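Local coordinates for outer surface protein (Bacillus cereus ATCC 14579, PDB 1X7F), which is of unknown function but probably acts as a 6-phospho-N-acetylmuramidase on sugars derived from the bacterial cell wall, at residues M88-D93 against L115-I120; L33-S38 against I58-L63. All coordinates share one frame; numbering follows the deposited sequence.

Interaction 1. Residues M88-D93 against L115-I120; sequences MEVILD and LGADGI
I91 pairs with G119 and L92 with I120 in parallel register, their CA atoms 4.8 and 4.7 Å apart. L92 N donates to G119 O at 3.0 Å. One step earlier V90 O takes D118 N at 2.7 Å and a weak second bond from G119 N. Just ahead of the paired residues the side chain of D118 takes over: with CG anti to its own carbonyl carbon (chi1 -68°), the carboxylate turns back so that OD2 accepts V90 N at 2.8 Å, almost straight (171°), on the anti side of OD2 and 20° out of the carboxylate plane. A water bonds to both D118 OD2 and M88 O, linking the carboxylate to the residue just before strand 89-94. This is the joint between the third and fourth strands of a TIM barrel. The incoming chain leaves helix 110-115 through a Schellman motif with G116 at the C-prime position, then straightens into strand 119-122. On the helix side of the sheet L92 CD1 bridges L115 CD1 (3.6 Å) and A117 CB (3.9 Å), the two leucines crossing at about a right angle; I80 of helix 74-85 packs on V90 and L115. On the other face I91 CD1 lies against G119 CA at 3.7 Å, where the glycine has no side chain in its way, while E89 reaches salt bridges with R199 and K28.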
loop_
_atom_site.group_PDB
_atom_site.type_symbol
_atom_site.label_atom_id
_atom_site.label_comp_id
_atom_site.label_asym_id
_atom_site.label_seq_id
_atom_site.Cartn_x
_atom_site.Cartn_y
_atom_site.Cartn_z
ATOM N N MET A 88 -12.161 -12.223 -8.414
ATOM C CA MET A 88 -12.043 -10.871 -7.875
ATOM C C MET A 88 -13.225 -10.519 -6.989
ATOM O O MET A 88 -14.379 -10.679 -7.383
ATOM C CB MET A 88 -11.901 -9.841 -8.996
ATOM C CG MET A 88 -10.756 -10.112 -9.939
ATOM S SD MET A 88 -9.898 -8.599 -10.326
ATOM C CE MET A 88 -9.068 -9.102 -11.813
ATOM N N GLU A 89 -12.920 -10.045 -5.789
ATOM C CA GLU A 89 -13.918 -9.629 -4.818
ATOM C C GLU A 89 -14.500 -8.274 -5.238
ATOM O O GLU A 89 -13.765 -7.316 -5.400
ATOM C CB GLU A 89 -13.247 -9.511 -3.450
ATOM C CG GLU A 89 -14.186 -9.333 -2.266
ATOM C CD GLU A 89 -13.458 -8.866 -1.015
ATOM O OE1 GLU A 89 -12.255 -8.542 -1.116
ATOM O OE2 GLU A 89 -14.081 -8.826 0.071
ATOM N N VAL A 90 -15.823 -8.201 -5.405
ATOM C CA VAL A 90 -16.467 -6.984 -5.917
ATOM C C VAL A 90 -17.207 -6.204 -4.821
ATOM O O VAL A 90 -18.160 -6.708 -4.222
ATOM C CB VAL A 90 -17.406 -7.293 -7.127
ATOM C CG1 VAL A 90 -18.165 -6.046 -7.572
ATOM C CG2 VAL A 90 -16.614 -7.874 -8.299
ATOM N N ILE A 91 -16.750 -4.980 -4.563
ATOM C CA ILE A 91 -17.441 -4.075 -3.640
ATOM C C ILE A 91 -18.131 -2.948 -4.422
ATOM O O ILE A 91 -17.476 -2.191 -5.150
ATOM C CB ILE A 91 -16.484 -3.521 -2.542
ATOM C CG1 ILE A 91 -15.788 -4.661 -1.768
ATOM C CG2 ILE A 91 -17.224 -2.580 -1.588
ATOM C CD1 ILE A 91 -16.743 -5.667 -1.067
ATOM N N LEU A 92 -19.457 -2.873 -4.277
ATOM C CA LEU A 92 -20.283 -1.845 -4.927
ATOM C C LEU A 92 -20.514 -0.609 -4.065
ATOM O O LEU A 92 -20.943 -0.707 -2.916
ATOM C CB LEU A 92 -21.648 -2.410 -5.335
ATOM C CG LEU A 92 -21.951 -2.673 -6.814
ATOM C CD1 LEU A 92 -23.283 -3.406 -6.939
ATOM C CD2 LEU A 92 -21.987 -1.378 -7.633
ATOM N N ASP A 93 -20.219 0.553 -4.636
ATOM C CA ASP A 93 -20.659 1.822 -4.064
ATOM C C ASP A 93 -21.774 2.409 -4.932
ATOM O O ASP A 93 -21.542 2.845 -6.064
ATOM C CB ASP A 93 -19.495 2.805 -3.931
ATOM C CG ASP A 93 -19.742 3.862 -2.874
ATOM O OD1 ASP A 93 -20.928 4.143 -2.568
ATOM O OD2 ASP A 93 -18.808 4.462 -2.295
ATOM N N LEU A 115 -26.703 -8.824 -8.785
ATOM C CA LEU A 115 -25.598 -8.370 -9.635
ATOM C C LEU A 115 -24.385 -9.287 -9.539
ATOM O O LEU A 115 -23.680 -9.495 -10.526
ATOM C CB LEU A 115 -25.169 -6.943 -9.282
ATOM C CG LEU A 115 -26.037 -5.759 -9.707
ATOM C CD1 LEU A 115 -25.158 -4.527 -9.798
ATOM C CD2 LEU A 115 -26.758 -6.009 -11.036
ATOM N N GLY A 116 -24.155 -9.826 -8.345
ATOM C CA GLY A 116 -23.007 -10.699 -8.083
ATOM C C GLY A 116 -21.930 -10.001 -7.274
ATOM O O GLY A 116 -20.785 -10.462 -7.207
ATOM N N ALA A 117 -22.302 -8.864 -6.684
ATOM C CA ALA A 117 -21.429 -8.111 -5.797
ATOM C C ALA A 117 -21.183 -8.900 -4.516
ATOM O O ALA A 117 -22.039 -9.668 -4.071
ATOM C CB ALA A 117 -22.043 -6.767 -5.480
ATOM N N ASP A 118 -20.004 -8.704 -3.937
ATOM C CA ASP A 118 -19.584 -9.419 -2.733
ATOM C C ASP A 118 -19.854 -8.595 -1.484
ATOM O O ASP A 118 -19.870 -9.125 -0.368
ATOM C CB ASP A 118 -18.098 -9.775 -2.834
ATOM C CG ASP A 118 -17.824 -10.808 -3.912
ATOM O OD1 ASP A 118 -18.099 -11.998 -3.665
ATOM O OD2 ASP A 118 -17.350 -10.530 -5.033
ATOM N N GLY A 119 -20.064 -7.296 -1.692
ATOM C CA GLY A 119 -20.311 -6.355 -0.612
ATOM C C GLY A 119 -20.713 -4.982 -1.105
ATOM O O GLY A 119 -20.674 -4.701 -2.300
ATOM N N ILE A 120 -21.114 -4.135 -0.165
ATOM C CA ILE A 120 -21.502 -2.760 -0.453
ATOM C C ILE A 120 -20.783 -1.805 0.484
ATOM O O ILE A 120 -20.542 -2.135 1.649
ATOM C CB ILE A 120 -23.041 -2.551 -0.334
ATOM C CG1 ILE A 120 -23.585 -3.185 0.949
ATOM C CG2 ILE A 120 -23.759 -3.062 -1.582
ATOM C CD1 ILE A 120 -24.846 -2.527 1.444
HETATM O O HOH W 1 -16.998 -11.878 -7.542
#

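Interaction 2. Residues L33-S38 against I58-L63; sequences LYPEHS and IFTCLL
L33 and F59 are joined by a bond from L33 N to F59 O (2.9 Å); C61 N returns a weak one to L33 O. Between them L33 bridges T60 in parallel, and its CG rests on I58 CG2 at 4.1 Å. Just past this strand end Y34 lays its ring beside C61, with Y34 CD2 3.5 Å from C61 CB and C61 SG 5.2 Å from the centroid of the Y34 ring, at its edge. The Y34 hydroxyl comes to the edge of the F59 ring. Farther along, in the conformer described here (a second is modelled), E36 crosses L63 at about a right angle: its CG sits between backbone N and carbonyl carbon (chi1 71°), which brings the carboxylate over to L63, where OE1 takes L63 N at 2.9 Å through its syn lone pair and CD lies against L63 CB and CD1. In this same conformer E36 CG lies over the centre of one H37 ring face. H37 NE2 touches L63 CD1 at 3.6 Å. In the next shell G250 O fixes the Y34 hydroxyl and P213 O takes a hydrogen bond with H37 NE2, while F203 meets F59 edge-to-face. E36 OE1 has a further weak bond from S64 N, so in this conformer one carboxylate oxygen gathers two successive amides where the strand gives out.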
loop_
_atom_site.group_PDB
_atom_site.type_symbol
_atom_site.label_atom_id
_atom_site.label_comp_id
_atom_site.label_asym_id
_atom_site.label_seq_id
_atom_site.Cartn_x
_atom_site.Cartn_y
_atom_site.Cartn_z
ATOM N N LEU A 33 -13.465 0.513 -11.000
ATOM C CA LEU A 33 -14.191 0.660 -12.267
ATOM C C LEU A 33 -15.274 1.735 -12.183
ATOM O O LEU A 33 -15.844 1.979 -11.122
ATOM C CB LEU A 33 -14.842 -0.670 -12.710
ATOM C CG LEU A 33 -13.944 -1.894 -12.914
ATOM C CD1 LEU A 33 -14.791 -3.076 -13.355
ATOM C CD2 LEU A 33 -12.860 -1.609 -13.933
ATOM N N TYR A 34 -15.549 2.372 -13.319
ATOM C CA TYR A 34 -16.620 3.364 -13.434
ATOM C C TYR A 34 -17.267 3.097 -14.771
ATOM O O TYR A 34 -17.050 3.839 -15.730
ATOM C CB TYR A 34 -16.071 4.807 -13.329
ATOM C CG TYR A 34 -15.245 5.013 -12.072
ATOM C CD1 TYR A 34 -13.874 4.782 -12.074
ATOM C CD2 TYR A 34 -15.848 5.382 -10.873
ATOM C CE1 TYR A 34 -13.111 4.938 -10.912
ATOM C CE2 TYR A 34 -15.103 5.524 -9.709
ATOM C CZ TYR A 34 -13.738 5.307 -9.735
ATOM O OH TYR A 34 -13.008 5.451 -8.583
ATOM N N PRO A 35 -18.056 2.020 -14.845
ATOM C CA PRO A 35 -18.555 1.528 -16.125
ATOM C C PRO A 35 -19.317 2.564 -16.961
ATOM O O PRO A 35 -19.272 2.506 -18.193
ATOM C CB PRO A 35 -19.462 0.358 -15.718
ATOM C CG PRO A 35 -18.905 -0.081 -14.413
ATOM C CD PRO A 35 -18.548 1.198 -13.722
ATOM N N GLU A 36 -19.995 3.502 -16.305
ATOM C CA GLU A 36 -20.771 4.519 -17.029
ATOM C C GLU A 36 -19.879 5.496 -17.798
ATOM O O GLU A 36 -20.318 6.102 -18.773
ATOM C CB GLU A 36 -21.732 5.264 -16.096
ATOM C CG GLU A 36 -21.070 6.208 -15.107
ATOM C CD GLU A 36 -21.999 6.592 -13.979
ATOM O OE1 GLU A 36 -22.189 5.761 -13.064
ATOM O OE2 GLU A 36 -22.532 7.723 -14.005
ATOM N N HIS A 37 -18.627 5.625 -17.362
ATOM C CA HIS A 37 -17.647 6.477 -18.042
ATOM C C HIS A 37 -16.801 5.719 -19.070
ATOM O O HIS A 37 -15.793 6.246 -19.555
ATOM C CB HIS A 37 -16.728 7.153 -17.020
ATOM C CG HIS A 37 -17.449 8.022 -16.038
ATOM N ND1 HIS A 37 -18.451 8.894 -16.411
ATOM C CD2 HIS A 37 -17.305 8.162 -14.699
ATOM C CE1 HIS A 37 -18.899 9.526 -15.341
ATOM N NE2 HIS A 37 -18.217 9.106 -14.291
ATOM N N SER A 38 -17.219 4.494 -19.399
ATOM C CA SER A 38 -16.455 3.613 -20.284
ATOM C C SER A 38 -17.362 2.637 -21.052
ATOM O O SER A 38 -18.570 2.875 -21.180
ATOM C CB SER A 38 -15.396 2.860 -19.464
ATOM O OG SER A 38 -14.520 2.124 -20.300
ATOM N N ILE A 58 -12.072 -5.601 -6.541
ATOM C CA ILE A 58 -12.600 -4.513 -7.362
ATOM C C ILE A 58 -13.468 -3.544 -6.538
ATOM O O ILE A 58 -14.334 -3.973 -5.765
ATOM C CB ILE A 58 -13.423 -5.068 -8.566
ATOM C CG1 ILE A 58 -12.535 -5.881 -9.515
ATOM C CG2 ILE A 58 -14.097 -3.921 -9.334
ATOM C CD1 ILE A 58 -13.272 -6.418 -10.719
ATOM N N PHE A 59 -13.222 -2.248 -6.710
ATOM C CA PHE A 59 -14.133 -1.209 -6.233
ATOM C C PHE A 59 -14.937 -0.671 -7.413
ATOM O O PHE A 59 -14.387 -0.196 -8.392
ATOM C CB PHE A 59 -13.381 -0.077 -5.528
ATOM C CG PHE A 59 -14.260 1.106 -5.178
ATOM C CD1 PHE A 59 -15.190 1.018 -4.135
ATOM C CD2 PHE A 59 -14.180 2.298 -5.911
ATOM C CE1 PHE A 59 -16.020 2.112 -3.812
ATOM C CE2 PHE A 59 -15.004 3.398 -5.605
ATOM C CZ PHE A 59 -15.928 3.306 -4.549
ATOM N N THR A 60 -16.249 -0.774 -7.344
ATOM C CA THR A 60 -17.051 -0.277 -8.457
ATOM C C THR A 60 -18.113 0.709 -8.013
ATOM O O THR A 60 -18.677 0.601 -6.921
ATOM C CB THR A 60 -17.626 -1.410 -9.330
ATOM O OG1 THR A 60 -18.572 -0.852 -10.246
ATOM C CG2 THR A 60 -18.462 -2.386 -8.510
ATOM N N CYS A 61 -18.366 1.666 -8.895
ATOM C CA CYS A 61 -19.125 2.854 -8.577
ATOM C C CYS A 61 -20.321 3.040 -9.512
ATOM O O CYS A 61 -20.158 3.169 -10.731
ATOM C CB CYS A 61 -18.189 4.045 -8.692
ATOM S SG CYS A 61 -18.730 5.504 -7.828
ATOM N N LEU A 62 -21.518 3.046 -8.933
ATOM C CA LEU A 62 -22.737 3.299 -9.692
ATOM C C LEU A 62 -23.240 4.697 -9.357
ATOM O O LEU A 62 -23.830 4.924 -8.298
ATOM C CB LEU A 62 -23.797 2.220 -9.413
ATOM C CG LEU A 62 -25.191 2.292 -10.061
ATOM C CD1 LEU A 62 -25.168 2.459 -11.596
ATOM C CD2 LEU A 62 -26.014 1.064 -9.665
ATOM N N LEU A 63 -22.979 5.630 -10.268
ATOM C CA LEU A 63 -23.266 7.043 -10.050
ATOM C C LEU A 63 -24.662 7.447 -10.515
ATOM O O LEU A 63 -25.341 8.208 -9.833
ATOM C CB LEU A 63 -22.204 7.907 -10.735
ATOM C CG LEU A 63 -20.771 7.646 -10.259
ATOM C CD1 LEU A 63 -19.771 7.606 -11.412
ATOM C CD2 LEU A 63 -20.381 8.660 -9.213
#

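In the fold
Interactions 1 and 2 sit in series on one TIM barrel, their centres about 12 Å apart. Interaction 2, which comes first along the chain, joins the first strand, 28-33, to the second, 55-62; interaction 1 joins the third, 89-94, to the fourth, 119-122. The seam between them is the pairing of strands 55-62 and 89-94, with probable hydrogen bonds E89 O to I58 N (2.7 Å) and D93 N to T60 O (2.8 Å). Interaction 2 extends into the loop after strand 28-33, at the C-terminal barrel end where TIM-barrel enzymes carry their active sites; interaction 1 begins at the opposite end. The mixed sheet of the C-terminal region takes no part.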